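Local coordinates for lactaldehyde dehydrogenase (Methanocaldococcus jannaschii, PDB 3PQA), which oxidises lactaldehyde to lactate with NAD in the biosynthesis of coenzyme F420, working as a homotetramer, at residues Met14-Pro19 with Ala81-Lys86; Ile269-Val274 with Gly315-Val320. All blocks are in the same frame, centred on the assembly; numbering follows the deposited sequence.

Interaction 1 (Met14-Pro19 with Ala81-Lys86)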
loop_
_atom_site.group_PDB
_atom_site.type_symbol
_atom_site.label_atom_id
_atom_site.label_comp_id
_atom_site.label_asym_id
_atom_site.label_seq_id
_atom_site.Cartn_x
_atom_site.Cartn_y
_atom_site.Cartn_z
ATOM N N MET B 14 -3.459 -10.729 47.110
ATOM C CA MET B 14 -2.410 -9.749 46.866
ATOM C C MET B 14 -2.940 -8.341 47.096
ATOM O O MET B 14 -3.992 -7.976 46.563
ATOM C CB MET B 14 -1.899 -9.911 45.427
ATOM C CG MET B 14 -0.559 -9.249 45.091
ATOM S SD MET B 14 -0.109 -9.478 43.322
ATOM C CE MET B 14 -1.455 -8.598 42.542
ATOM N N ASP B 15 -2.207 -7.555 47.886
ATOM C CA ASP B 15 -2.580 -6.174 48.180
ATOM C C ASP B 15 -2.476 -5.305 46.935
ATOM O O ASP B 15 -1.538 -5.446 46.150
ATOM C CB ASP B 15 -1.671 -5.575 49.256
ATOM C CG ASP B 15 -2.014 -6.049 50.654
ATOM O OD1 ASP B 15 -2.961 -6.847 50.803
ATOM O OD2 ASP B 15 -1.328 -5.609 51.603
ATOM N N VAL B 16 -3.442 -4.412 46.770
ATOM C CA VAL B 16 -3.394 -3.385 45.728
ATOM C C VAL B 16 -3.398 -2.042 46.446
ATOM O O VAL B 16 -4.309 -1.754 47.235
ATOM C CB VAL B 16 -4.592 -3.473 44.750
ATOM C CG1 VAL B 16 -4.540 -2.330 43.729
ATOM C CG2 VAL B 16 -4.636 -4.842 44.047
ATOM N N ILE B 17 -2.383 -1.229 46.162
ATOM C CA ILE B 17 -2.104 -0.020 46.941
ATOM C C ILE B 17 -2.501 1.264 46.211
ATOM O O ILE B 17 -2.330 1.378 44.991
ATOM C CB ILE B 17 -0.592 0.049 47.330
ATOM C CG1 ILE B 17 -0.130 -1.255 48.002
ATOM C CG2 ILE B 17 -0.292 1.244 48.236
ATOM C CD1 ILE B 17 -0.825 -1.588 49.312
ATOM N N ASN B 18 -3.046 2.222 46.955
ATOM C CA ASN B 18 -3.208 3.590 46.446
ATOM C C ASN B 18 -1.865 4.297 46.637
ATOM O O ASN B 18 -1.422 4.447 47.776
ATOM C CB ASN B 18 -4.332 4.287 47.231
ATOM C CG ASN B 18 -4.524 5.760 46.856
ATOM O OD1 ASN B 18 -3.583 6.469 46.495
ATOM N ND2 ASN B 18 -5.759 6.231 46.996
ATOM N N PRO B 19 -1.194 4.716 45.539
ATOM C CA PRO B 19 0.172 5.224 45.740
ATOM C C PRO B 19 0.258 6.591 46.428
ATOM O O PRO B 19 1.351 6.982 46.856
ATOM C CB PRO B 19 0.751 5.301 44.319
ATOM C CG PRO B 19 -0.435 5.381 43.429
ATOM C CD PRO B 19 -1.553 4.640 44.106
ATOM N N ALA B 81 -6.836 7.214 38.807
ATOM C CA ALA B 81 -6.372 8.185 39.798
ATOM C C ALA B 81 -5.998 7.492 41.101
ATOM O O ALA B 81 -4.917 7.718 41.648
ATOM C CB ALA B 81 -7.433 9.247 40.042
ATOM N N ILE B 82 -6.892 6.634 41.579
ATOM C CA ILE B 82 -6.732 5.971 42.868
ATOM C C ILE B 82 -5.651 4.883 42.846
ATOM O O ILE B 82 -4.847 4.784 43.775
ATOM C CB ILE B 82 -8.111 5.423 43.367
ATOM C CG1 ILE B 82 -9.041 6.595 43.711
ATOM C CG2 ILE B 82 -7.955 4.497 44.571
ATOM C CD1 ILE B 82 -10.527 6.223 43.781
ATOM N N ASP B 83 -5.624 4.086 41.776
ATOM C CA ASP B 83 -4.774 2.895 41.704
ATOM C C ASP B 83 -3.397 3.199 41.110
ATOM O O ASP B 83 -2.379 2.739 41.627
ATOM C CB ASP B 83 -5.509 1.801 40.900
ATOM C CG ASP B 83 -4.811 0.447 40.920
ATOM O OD1 ASP B 83 -3.945 0.193 41.775
ATOM O OD2 ASP B 83 -5.158 -0.394 40.055
ATOM N N ALA B 84 -3.375 3.963 40.020
ATOM C CA ALA B 84 -2.130 4.299 39.335
ATOM C C ALA B 84 -1.545 5.638 39.790
ATOM O O ALA B 84 -0.439 5.998 39.395
ATOM C CB ALA B 84 -2.340 4.289 37.800
ATOM N N GLY B 85 -2.288 6.368 40.617
ATOM C CA GLY B 85 -1.855 7.699 41.061
ATOM C C GLY B 85 -1.884 8.754 39.973
ATOM O O GLY B 85 -1.180 9.755 40.054
ATOM N N LYS B 86 -2.708 8.531 38.950
ATOM C CA LYS B 86 -2.716 9.385 37.766
ATOM C C LYS B 86 -3.666 10.552 37.950
ATOM O O LYS B 86 -4.850 10.346 38.182
ATOM C CB LYS B 86 -3.118 8.564 36.531
ATOM C CG LYS B 86 -3.139 9.391 35.241
ATOM C CD LYS B 86 -3.282 8.494 34.007
ATOM C CE LYS B 86 -2.062 7.607 33.863
ATOM N NZ LYS B 86 -1.848 7.143 32.464
HETATM O O HOH W 1 -3.979 8.141 44.207
#
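N18 and P19 lie against the last turn of helix 73-84, and the backbone carbonyls of I82 and D83 meet them there. The N18 amide group sits over I82 O, with CG 3.2 Å from that oxygen. CG is anti to the backbone N (chi1 176°), which carries the amide toward the helix although the CB does not point at it. ND2 meets I82 CG2 at 3.7 Å, the two side chains crossing at a slant. The CA-H of N18 also points at I82 O, with a CA to O distance of 3.4 Å. Water 1 lies 2.9 Å from N18 OD1 and 2.8 Å from A81 O and can link the two, though other acceptors compete for its protons. N18 OD1 also accepts from the backbone N of Y20 and of S21, just past strand 14-17. This strand pairs with strand 24-28 in a two-stranded antiparallel sheet, and the contact lays its outgoing end on the helix C-terminus. With an alanine here, Y20 N, S21 N and water 1 are likely to lose their shared acceptor, and the turn could shift against the helix. P19 places CD 3.2 Å from D83 O, and its CG faces G85 N. G85 has left the helix with positive phi; a CB on it would run into P19 CG. V16 and D83 cross at about a right angle, with V16 CG1 3.2 Å from D83 OD1, while D83 OD2 accepts from L171 N.

Interaction 2 (Ile269-Val274 with Gly315-Val320)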
loop_
_atom_site.group_PDB
_atom_site.type_symbol
_atom_site.label_atom_id
_atom_site.label_comp_id
_atom_site.label_asym_id
_atom_site.label_seq_id
_atom_site.Cartn_x
_atom_site.Cartn_y
_atom_site.Cartn_z
ATOM N N ILE B 269 4.278 15.282 32.757
ATOM C CA ILE B 269 3.118 14.403 32.589
ATOM C C ILE B 269 3.350 13.059 33.299
ATOM O O ILE B 269 4.423 12.458 33.176
ATOM C CB ILE B 269 2.782 14.191 31.087
ATOM C CG1 ILE B 269 2.021 15.402 30.539
ATOM C CG2 ILE B 269 1.974 12.885 30.847
ATOM C CD1 ILE B 269 0.581 15.539 31.046
ATOM N N TYR B 270 2.320 12.610 34.024
ATOM C CA TYR B 270 2.347 11.394 34.853
ATOM C C TYR B 270 3.637 11.253 35.675
ATOM O O TYR B 270 4.181 10.160 35.834
ATOM C CB TYR B 270 2.000 10.127 34.031
ATOM C CG TYR B 270 1.695 8.902 34.897
ATOM C CD1 TYR B 270 0.851 8.995 36.011
ATOM C CD2 TYR B 270 2.258 7.668 34.609
ATOM C CE1 TYR B 270 0.574 7.876 36.804
ATOM C CE2 TYR B 270 1.995 6.543 35.403
ATOM C CZ TYR B 270 1.147 6.654 36.491
ATOM O OH TYR B 270 0.899 5.542 37.275
ATOM N N ALA B 271 4.097 12.378 36.224
ATOM C CA ALA B 271 5.292 12.410 37.092
ATOM C C ALA B 271 6.528 11.804 36.416
ATOM O O ALA B 271 7.392 11.225 37.072
ATOM C CB ALA B 271 4.997 11.725 38.445
ATOM N N GLY B 272 6.596 11.905 35.087
ATOM C CA GLY B 272 7.707 11.347 34.323
ATOM C C GLY B 272 7.703 9.828 34.156
ATOM O O GLY B 272 8.694 9.252 33.691
ATOM N N GLN B 273 6.601 9.170 34.527
ATOM C CA GLN B 273 6.519 7.708 34.445
ATOM C C GLN B 273 5.962 7.278 33.086
ATOM O O GLN B 273 4.999 6.511 33.005
ATOM C CB GLN B 273 5.668 7.134 35.581
ATOM C CG GLN B 273 6.138 7.578 36.955
ATOM C CD GLN B 273 5.227 7.099 38.064
ATOM O OE1 GLN B 273 5.609 6.231 38.856
ATOM N NE2 GLN B 273 4.016 7.637 38.120
ATOM N N VAL B 274 6.568 7.790 32.015
ATOM C CA VAL B 274 6.167 7.410 30.655
ATOM C C VAL B 274 7.412 6.939 29.907
ATOM O O VAL B 274 8.495 7.518 30.076
ATOM C CB VAL B 274 5.486 8.576 29.879
ATOM C CG1 VAL B 274 4.704 8.040 28.667
ATOM C CG2 VAL B 274 4.570 9.398 30.778
ATOM N N GLY B 315 0.956 13.936 40.331
ATOM C CA GLY B 315 0.672 13.020 41.437
ATOM C C GLY B 315 1.911 12.262 41.891
ATOM O O GLY B 315 3.039 12.591 41.493
ATOM N N PRO B 316 1.717 11.230 42.725
ATOM C CA PRO B 316 2.852 10.484 43.253
ATOM C C PRO B 316 3.473 9.513 42.236
ATOM O O PRO B 316 2.842 9.176 41.220
ATOM C CB PRO B 316 2.218 9.678 44.379
ATOM C CG PRO B 316 0.836 9.377 43.849
ATOM C CD PRO B 316 0.426 10.640 43.135
ATOM N N LEU B 317 4.694 9.077 42.527
ATOM C CA LEU B 317 5.286 7.922 41.858
ATOM C C LEU B 317 4.568 6.647 42.309
ATOM O O LEU B 317 3.849 6.648 43.312
ATOM C CB LEU B 317 6.789 7.841 42.138
ATOM C CG LEU B 317 7.611 9.055 41.678
ATOM C CD1 LEU B 317 9.078 8.849 42.003
ATOM C CD2 LEU B 317 7.423 9.295 40.176
ATOM N N ILE B 318 4.763 5.560 41.567
ATOM C CA ILE B 318 3.930 4.371 41.740
ATOM C C ILE B 318 4.175 3.630 43.060
ATOM O O ILE B 318 3.330 2.843 43.486
ATOM C CB ILE B 318 4.084 3.395 40.554
ATOM C CG1 ILE B 318 2.918 2.390 40.529
ATOM C CG2 ILE B 318 5.445 2.694 40.624
ATOM C CD1 ILE B 318 1.510 3.024 40.377
ATOM N N SER B 319 5.324 3.872 43.688
ATOM C CA SER B 319 5.664 3.219 44.953
ATOM C C SER B 319 6.666 4.047 45.739
ATOM O O SER B 319 7.432 4.832 45.156
ATOM C CB SER B 319 6.244 1.820 44.706
ATOM O OG SER B 319 7.580 1.893 44.228
ATOM N N VAL B 320 6.657 3.869 47.063
ATOM C CA VAL B 320 7.658 4.483 47.933
ATOM C C VAL B 320 9.047 3.950 47.583
ATOM O O VAL B 320 10.005 4.721 47.525
ATOM C CB VAL B 320 7.351 4.224 49.431
ATOM C CG1 VAL B 320 8.319 4.993 50.316
ATOM C CG2 VAL B 320 5.941 4.639 49.744
HETATM O O HOH W 2 2.104 6.757 40.171
#
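This is a buried loop-to-loop contact, part polar and part apolar. It joins the turn after helix 256-268, which runs on to C275 and strand 278-284, to the loop that leads into helix 320-335. Q273, the centre of an inverse gamma turn, carries most of it. Its chain is extended beyond CG and reaches across to the backbone of 315-320. There OE1 accepts the backbone N-H of I318 at 2.9 Å. The bond is bent, 133° at the hydrogen, and the donor is tilted 17° from the carbonyl plane. NE2 works on the other side of the amide. It donates to water 2 at 2.9 Å, and the water donates to P316 O. NE2 also makes a weak hydrogen bond to Y270 O within its own turn, and lies 3.4 Å above one face of the Y270 ring, offset toward the rim. L317 supplies the apolar half. Its CD2 lies 3.8 Å from A271 CB and equally close to Q273 CD, so the methyl packs against both. The A271 methyl also faces G315 O. Y270 OH reaches I318 CD1 at 4.0 Å and hydrogen-bonds to A84 O, outside the two segments. Both ends of the Q273 amide are thus engaged, one by a peptide N-H and one by a water and a carbonyl. This pattern is consistent with one orientation of the amide and gives polar atoms of this buried contact partners.

How the interactions relate
Interactions 1 and 2 are neighbours, their centres 11 Å apart, and they touch directly. A84 O of interaction 1 lies 2.5 Å from Y270 OH of interaction 2, a probable hydrogen bond. P19 CB packs on L317 O at 3.5 Å, and G85 O on P316 CD at 3.6 Å. K86 adds a cation-pi contact with Y270. Along the chain they come in series. Interaction 1 lies away from the probable catalytic and cofactor sites. Interaction 2 is nearer: the Q273 side chain is about 9 Å from that of C275, a probable active-site residue, and about 11 Å from G221 of the probable NAD site.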